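Local coordinates for periplasmic branched-chain amino acid-binding protein (Burkholderia mallei, PDB 3I09) that probably captures branched-chain amino acids or related small carboxylates in the periplasm for an ABC transporter, and here holds acetoacetic acid between its lobes, at residues Y120-T124 with M125-K129; T147-A151 with F152-L156. One frame throughout, in Å; residues are numbered along the deposited sequence.

Interaction 1 of 2, residues Y120-T124 with M125-K129; sequences YAYDT and MALAK. With AAE (acetoacetic acid), chain C.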
loop_
_atom_site.group_PDB
_atom_site.type_symbol
_atom_site.label_atom_id
_atom_site.label_comp_id
_atom_site.label_asym_id
_atom_site.label_seq_id
_atom_site.Cartn_x
_atom_site.Cartn_y
_atom_site.Cartn_z
ATOM N N TYR A 120 4.020 -6.456 -2.046
ATOM C CA TYR A 120 5.109 -5.809 -2.743
ATOM C C TYR A 120 5.556 -4.442 -2.218
ATOM O O TYR A 120 6.767 -4.157 -2.232
ATOM C CB TYR A 120 4.812 -5.692 -4.236
ATOM C CG TYR A 120 6.033 -5.463 -5.119
ATOM C CD1 TYR A 120 6.765 -6.540 -5.619
ATOM C CD2 TYR A 120 6.390 -4.166 -5.542
ATOM C CE1 TYR A 120 7.847 -6.340 -6.479
ATOM C CE2 TYR A 120 7.496 -3.954 -6.387
ATOM C CZ TYR A 120 8.202 -5.055 -6.871
ATOM O OH TYR A 120 9.295 -4.896 -7.693
ATOM N N ALA A 121 4.607 -3.592 -1.826
ATOM C CA ALA A 121 4.898 -2.157 -1.613
ATOM C C ALA A 121 5.034 -1.686 -0.174
ATOM O O ALA A 121 5.957 -0.925 0.157
ATOM C CB ALA A 121 3.883 -1.293 -2.351
ATOM N N TYR A 122 4.107 -2.093 0.670
ATOM C CA TYR A 122 4.049 -1.661 2.073
ATOM C C TYR A 122 3.118 -2.616 2.813
ATOM O O TYR A 122 2.394 -3.360 2.189
ATOM C CB TYR A 122 3.530 -0.235 2.236
ATOM C CG TYR A 122 2.065 -0.097 2.008
ATOM C CD1 TYR A 122 1.524 -0.251 0.734
ATOM C CD2 TYR A 122 1.179 0.031 3.075
ATOM C CE1 TYR A 122 0.127 -0.184 0.520
ATOM C CE2 TYR A 122 -0.210 0.142 2.866
ATOM C CZ TYR A 122 -0.727 0.003 1.606
ATOM O OH TYR A 122 -2.097 0.081 1.421
ATOM N N ASP A 123 3.145 -2.592 4.134
ATOM C CA ASP A 123 2.066 -3.220 4.907
ATOM C C ASP A 123 1.841 -2.477 6.197
ATOM O O ASP A 123 2.548 -1.514 6.531
ATOM C CB ASP A 123 2.250 -4.748 5.131
ATOM C CG ASP A 123 3.422 -5.113 6.028
ATOM O OD1 ASP A 123 3.759 -4.349 6.946
ATOM O OD2 ASP A 123 3.992 -6.216 5.784
ATOM N N THR A 124 0.821 -2.896 6.918
ATOM C CA THR A 124 0.451 -2.205 8.161
ATOM C C THR A 124 1.456 -2.338 9.291
ATOM O O THR A 124 1.520 -1.464 10.163
ATOM C CB THR A 124 -0.919 -2.689 8.643
ATOM O OG1 THR A 124 -0.921 -4.116 8.726
ATOM C CG2 THR A 124 -1.989 -2.241 7.671
HETATM N N MSE A 125 2.264 -3.397 9.304
HETATM C CA MSE A 125 3.358 -3.478 10.285
HETATM C C MSE A 125 4.413 -2.378 10.017
HETATM O O MSE A 125 4.854 -1.725 10.938
HETATM C CB MSE A 125 3.980 -4.878 10.253
HETATM C CG MSE A 125 5.143 -5.055 11.124
HETATM SE SE MSE A 125 4.536 -4.959 13.007
HETATM C CE MSE A 125 3.813 -6.741 13.115
ATOM N N ALA A 126 4.818 -2.177 8.762
ATOM C CA ALA A 126 5.770 -1.124 8.434
ATOM C C ALA A 126 5.215 0.255 8.762
ATOM O O ALA A 126 5.967 1.093 9.263
ATOM C CB ALA A 126 6.192 -1.175 6.950
ATOM N N LEU A 127 3.925 0.493 8.488
ATOM C CA LEU A 127 3.280 1.773 8.860
ATOM C C LEU A 127 3.369 2.045 10.347
ATOM O O LEU A 127 3.765 3.139 10.779
ATOM C CB LEU A 127 1.825 1.854 8.377
ATOM C CG LEU A 127 1.596 1.747 6.862
ATOM C CD1 LEU A 127 0.117 1.705 6.512
ATOM C CD2 LEU A 127 2.351 2.874 6.071
ATOM N N ALA A 128 3.008 1.026 11.126
ATOM C CA ALA A 128 3.016 1.104 12.576
ATOM C C ALA A 128 4.415 1.336 13.131
ATOM O O ALA A 128 4.629 2.203 13.980
ATOM C CB ALA A 128 2.432 -0.187 13.143
ATOM N N LYS A 129 5.364 0.538 12.668
ATOM C CA LYS A 129 6.733 0.651 13.106
ATOM C C LYS A 129 7.358 1.978 12.700
ATOM O O LYS A 129 8.175 2.511 13.440
ATOM C CB LYS A 129 7.561 -0.522 12.587
ATOM C CG LYS A 129 7.197 -1.855 13.317
ATOM C CD LYS A 129 7.868 -3.090 12.666
ATOM C CE LYS A 129 9.364 -3.263 13.049
ATOM N NZ LYS A 129 9.926 -4.628 12.591
HETATM O O1 AAE C . -5.391 -1.994 2.490
HETATM C C2 AAE C . -6.242 -1.099 2.345
HETATM O O3 AAE C . -7.471 -1.331 2.378
HETATM C C4 AAE C . -5.761 0.332 2.183
HETATM C C5 AAE C . -5.602 0.696 0.733
HETATM O O8 AAE C . -5.629 -0.176 -0.168
HETATM C C9 AAE C . -5.248 2.131 0.470
#

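Interaction 2 of 2, residues T147-A151 with F152-L156; sequences TADYA and FGKAL. With AAE (acetoacetic acid), chain C.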
loop_
_atom_site.group_PDB
_atom_site.type_symbol
_atom_site.label_atom_id
_atom_site.label_comp_id
_atom_site.label_asym_id
_atom_site.label_seq_id
_atom_site.Cartn_x
_atom_site.Cartn_y
_atom_site.Cartn_z
ATOM N N THR A 147 -10.902 4.282 13.274
ATOM C CA THR A 147 -10.539 3.081 12.543
ATOM C C THR A 147 -11.593 2.710 11.508
ATOM O O THR A 147 -12.777 2.501 11.860
ATOM C CB THR A 147 -10.386 1.916 13.526
ATOM O OG1 THR A 147 -9.376 2.254 14.499
ATOM C CG2 THR A 147 -10.045 0.585 12.815
ATOM N N ALA A 148 -11.169 2.561 10.260
ATOM C CA ALA A 148 -12.062 2.090 9.204
ATOM C C ALA A 148 -12.504 0.656 9.528
ATOM O O ALA A 148 -11.680 -0.220 9.807
ATOM C CB ALA A 148 -11.392 2.131 7.827
ATOM N N ASP A 149 -13.805 0.429 9.431
ATOM C CA ASP A 149 -14.430 -0.826 9.862
ATOM C C ASP A 149 -14.351 -1.926 8.829
ATOM O O ASP A 149 -15.371 -2.322 8.260
ATOM C CB ASP A 149 -15.905 -0.560 10.252
ATOM C CG ASP A 149 -16.563 -1.756 10.969
ATOM O OD1 ASP A 149 -15.841 -2.672 11.451
ATOM O OD2 ASP A 149 -17.831 -1.771 11.049
ATOM N N TYR A 150 -13.137 -2.395 8.570
ATOM C CA TYR A 150 -12.892 -3.539 7.692
ATOM C C TYR A 150 -11.454 -3.990 7.915
ATOM O O TYR A 150 -10.775 -3.449 8.775
ATOM C CB TYR A 150 -13.175 -3.230 6.207
ATOM C CG TYR A 150 -12.167 -2.373 5.500
ATOM C CD1 TYR A 150 -11.943 -1.058 5.889
ATOM C CD2 TYR A 150 -11.494 -2.849 4.371
ATOM C CE1 TYR A 150 -11.014 -0.243 5.197
ATOM C CE2 TYR A 150 -10.586 -2.059 3.693
ATOM C CZ TYR A 150 -10.365 -0.755 4.085
ATOM O OH TYR A 150 -9.454 0.019 3.380
ATOM N N ALA A 151 -11.018 -5.005 7.176
ATOM C CA ALA A 151 -9.746 -5.682 7.444
ATOM C C ALA A 151 -8.558 -4.746 7.552
ATOM O O ALA A 151 -7.688 -4.951 8.392
ATOM C CB ALA A 151 -9.451 -6.728 6.362
ATOM N N PHE A 152 -8.504 -3.726 6.700
ATOM C CA PHE A 152 -7.385 -2.796 6.751
ATOM C C PHE A 152 -7.316 -2.002 8.049
ATOM O O PHE A 152 -6.267 -1.942 8.677
ATOM C CB PHE A 152 -7.416 -1.812 5.567
ATOM C CG PHE A 152 -6.423 -0.718 5.685
ATOM C CD1 PHE A 152 -5.063 -0.982 5.527
ATOM C CD2 PHE A 152 -6.829 0.579 5.997
ATOM C CE1 PHE A 152 -4.132 0.028 5.643
ATOM C CE2 PHE A 152 -5.899 1.593 6.149
ATOM C CZ PHE A 152 -4.538 1.325 5.955
ATOM N N GLY A 153 -8.421 -1.353 8.423
ATOM C CA GLY A 153 -8.447 -0.569 9.650
ATOM C C GLY A 153 -8.093 -1.401 10.854
ATOM O O GLY A 153 -7.280 -0.990 11.697
ATOM N N LYS A 154 -8.701 -2.584 10.944
ATOM C CA LYS A 154 -8.502 -3.470 12.081
ATOM C C LYS A 154 -7.036 -3.904 12.212
ATOM O O LYS A 154 -6.470 -3.884 13.310
ATOM C CB LYS A 154 -9.430 -4.690 11.979
ATOM C CG LYS A 154 -10.907 -4.314 12.052
ATOM C CD LYS A 154 -11.837 -5.535 12.009
ATOM C CE LYS A 154 -13.225 -5.159 11.494
ATOM N NZ LYS A 154 -14.103 -6.354 11.304
ATOM N N ALA A 155 -6.426 -4.272 11.098
ATOM C CA ALA A 155 -5.024 -4.680 11.095
ATOM C C ALA A 155 -4.125 -3.515 11.497
ATOM O O ALA A 155 -3.215 -3.695 12.312
ATOM C CB ALA A 155 -4.602 -5.216 9.748
ATOM N N LEU A 156 -4.430 -2.321 11.000
ATOM C CA LEU A 156 -3.533 -1.187 11.207
ATOM C C LEU A 156 -3.660 -0.723 12.634
ATOM O O LEU A 156 -2.662 -0.409 13.250
ATOM C CB LEU A 156 -3.824 -0.041 10.236
ATOM C CG LEU A 156 -2.999 1.252 10.347
ATOM C CD1 LEU A 156 -1.461 0.996 10.257
ATOM C CD2 LEU A 156 -3.432 2.172 9.219
HETATM O O1 AAE C . -5.391 -1.994 2.490
HETATM C C2 AAE C . -6.242 -1.099 2.345
HETATM O O3 AAE C . -7.471 -1.331 2.378
HETATM C C4 AAE C . -5.761 0.332 2.183
HETATM C C5 AAE C . -5.602 0.696 0.733
HETATM O O8 AAE C . -5.629 -0.176 -0.168
HETATM C C9 AAE C . -5.248 2.131 0.470
HETATM O O HOH W 1 -16.452 -5.257 11.304
#

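Interaction 1 of 2, residues Y120-T124 with M125-K129
Asp123 reaches forward along the chain and caps the helix that starts right after it: its OD1 accepts the backbone N of Ala126 at 3.0 Å, with an N-H...O angle of 164°. The donor comes in close to the line of the carboxylate C-O bond. Because CG stands between the backbone N and the carbonyl carbon (chi1 67°), the carboxylate folds over the first turn, and OD1 also lies 3.4 Å from CB of Met125. Meanwhile Asp123 O takes the N-H of Leu127 at 3.1 Å, with the donor in the carbonyl plane, so main chain and side chain of one residue both serve the opening turn. One residue on, Thr124 O accepts from Ala128 N. This is an N-cap at the junction of strand 117-119 and helix 124-137, in the type I periplasmic binding protein fold, where the chain passes close to the ligand cleft.

Beside the cap, Leu127 brings CD1 to the rim of the Tyr122 ring, near the ring plane, 4.0 Å from CD2. Its CG sits 3.4 Å from Asp123 O, filling the corner between that carbonyl and the aromatic ring. Tyr122 stretches toward the bound acetoacetic acid, and its OH lies 3.6 Å from C5 of the ligand; the hydroxyl is hydrogen-bonded to Gly102 O, which helps fix the tip of the ring. Leu279 and Met333 also pack against Tyr122. Thr124 OG1 is hydrogen-bonded to Asn159 OD1 and Asp106 N, tying the start of the helix to helix 151-166 and to the loop after strand 97-100.

Interaction 2 of 2, residues T147-A151 with F152-L156
Phe152 sets its CB against one face of the Tyr150 ring and turns its own ring face to acetoacetic acid. Starting at the root, CB sits 3.5 Å from Tyr150 CZ and 3.2 Å from ligand O3. With CG anti to the backbone N (chi1 171°), the phenyl group swings out from the helix to the ligand: CG comes to 3.4 Å from C2 of acetoacetic acid and CD1 to 3.2 Å from O1. On the other branch CD2 approaches Tyr150 OH. Farther out, CE1 lies 3.8 Å and CZ 4.1 Å from ligand C4, which stands over the ring centre. Tyr150 OH donates to carboxylate oxygen O3 at 2.6 Å and is also bonded to Tyr17 OH, whereas the Phe152 ring packs its face against C4.

Through its main chain Tyr150, the N-cap residue, accepts Lys154 N at its O in a nearly straight bond (174°). Gly153, without a side chain, brings CA to 3.3 Å from Ala148 O in a CH...O contact. Asp149 forms a salt bridge to Arg176, and in the conformer given for Lys154 a water links Asp149 OD1 to NZ. The turn joins strand 142-148 to helix 151-166 in a beta-alpha-beta unit completed by strand 170-177, with helix 124-137 packed against Phe152, Ala155 and Leu156.

In the fold
Interaction 1 comes first along the chain and interaction 2 follows, their centres about 14 Å apart. Each is a strand-to-helix turn: strand 117-119, at the edge of the six-stranded sheet, leads into helix 124-137, which runs on to strand 142-148 of the four-stranded parallel sheet and then to helix 151-166. Chain connections between two sheets are expected of the two-lobed type I binding protein fold. The two turns meet directly, with Thr124 CG2 3.7 Å from Phe152 CE1 and Leu127 CB 3.9 Å from Leu156 CD1. Both supply pocket residues, Tyr122 from the first and Tyr150 and Phe152 from the second, to the same acetoacetic acid, consistent with a ligand site assembled from several such turns.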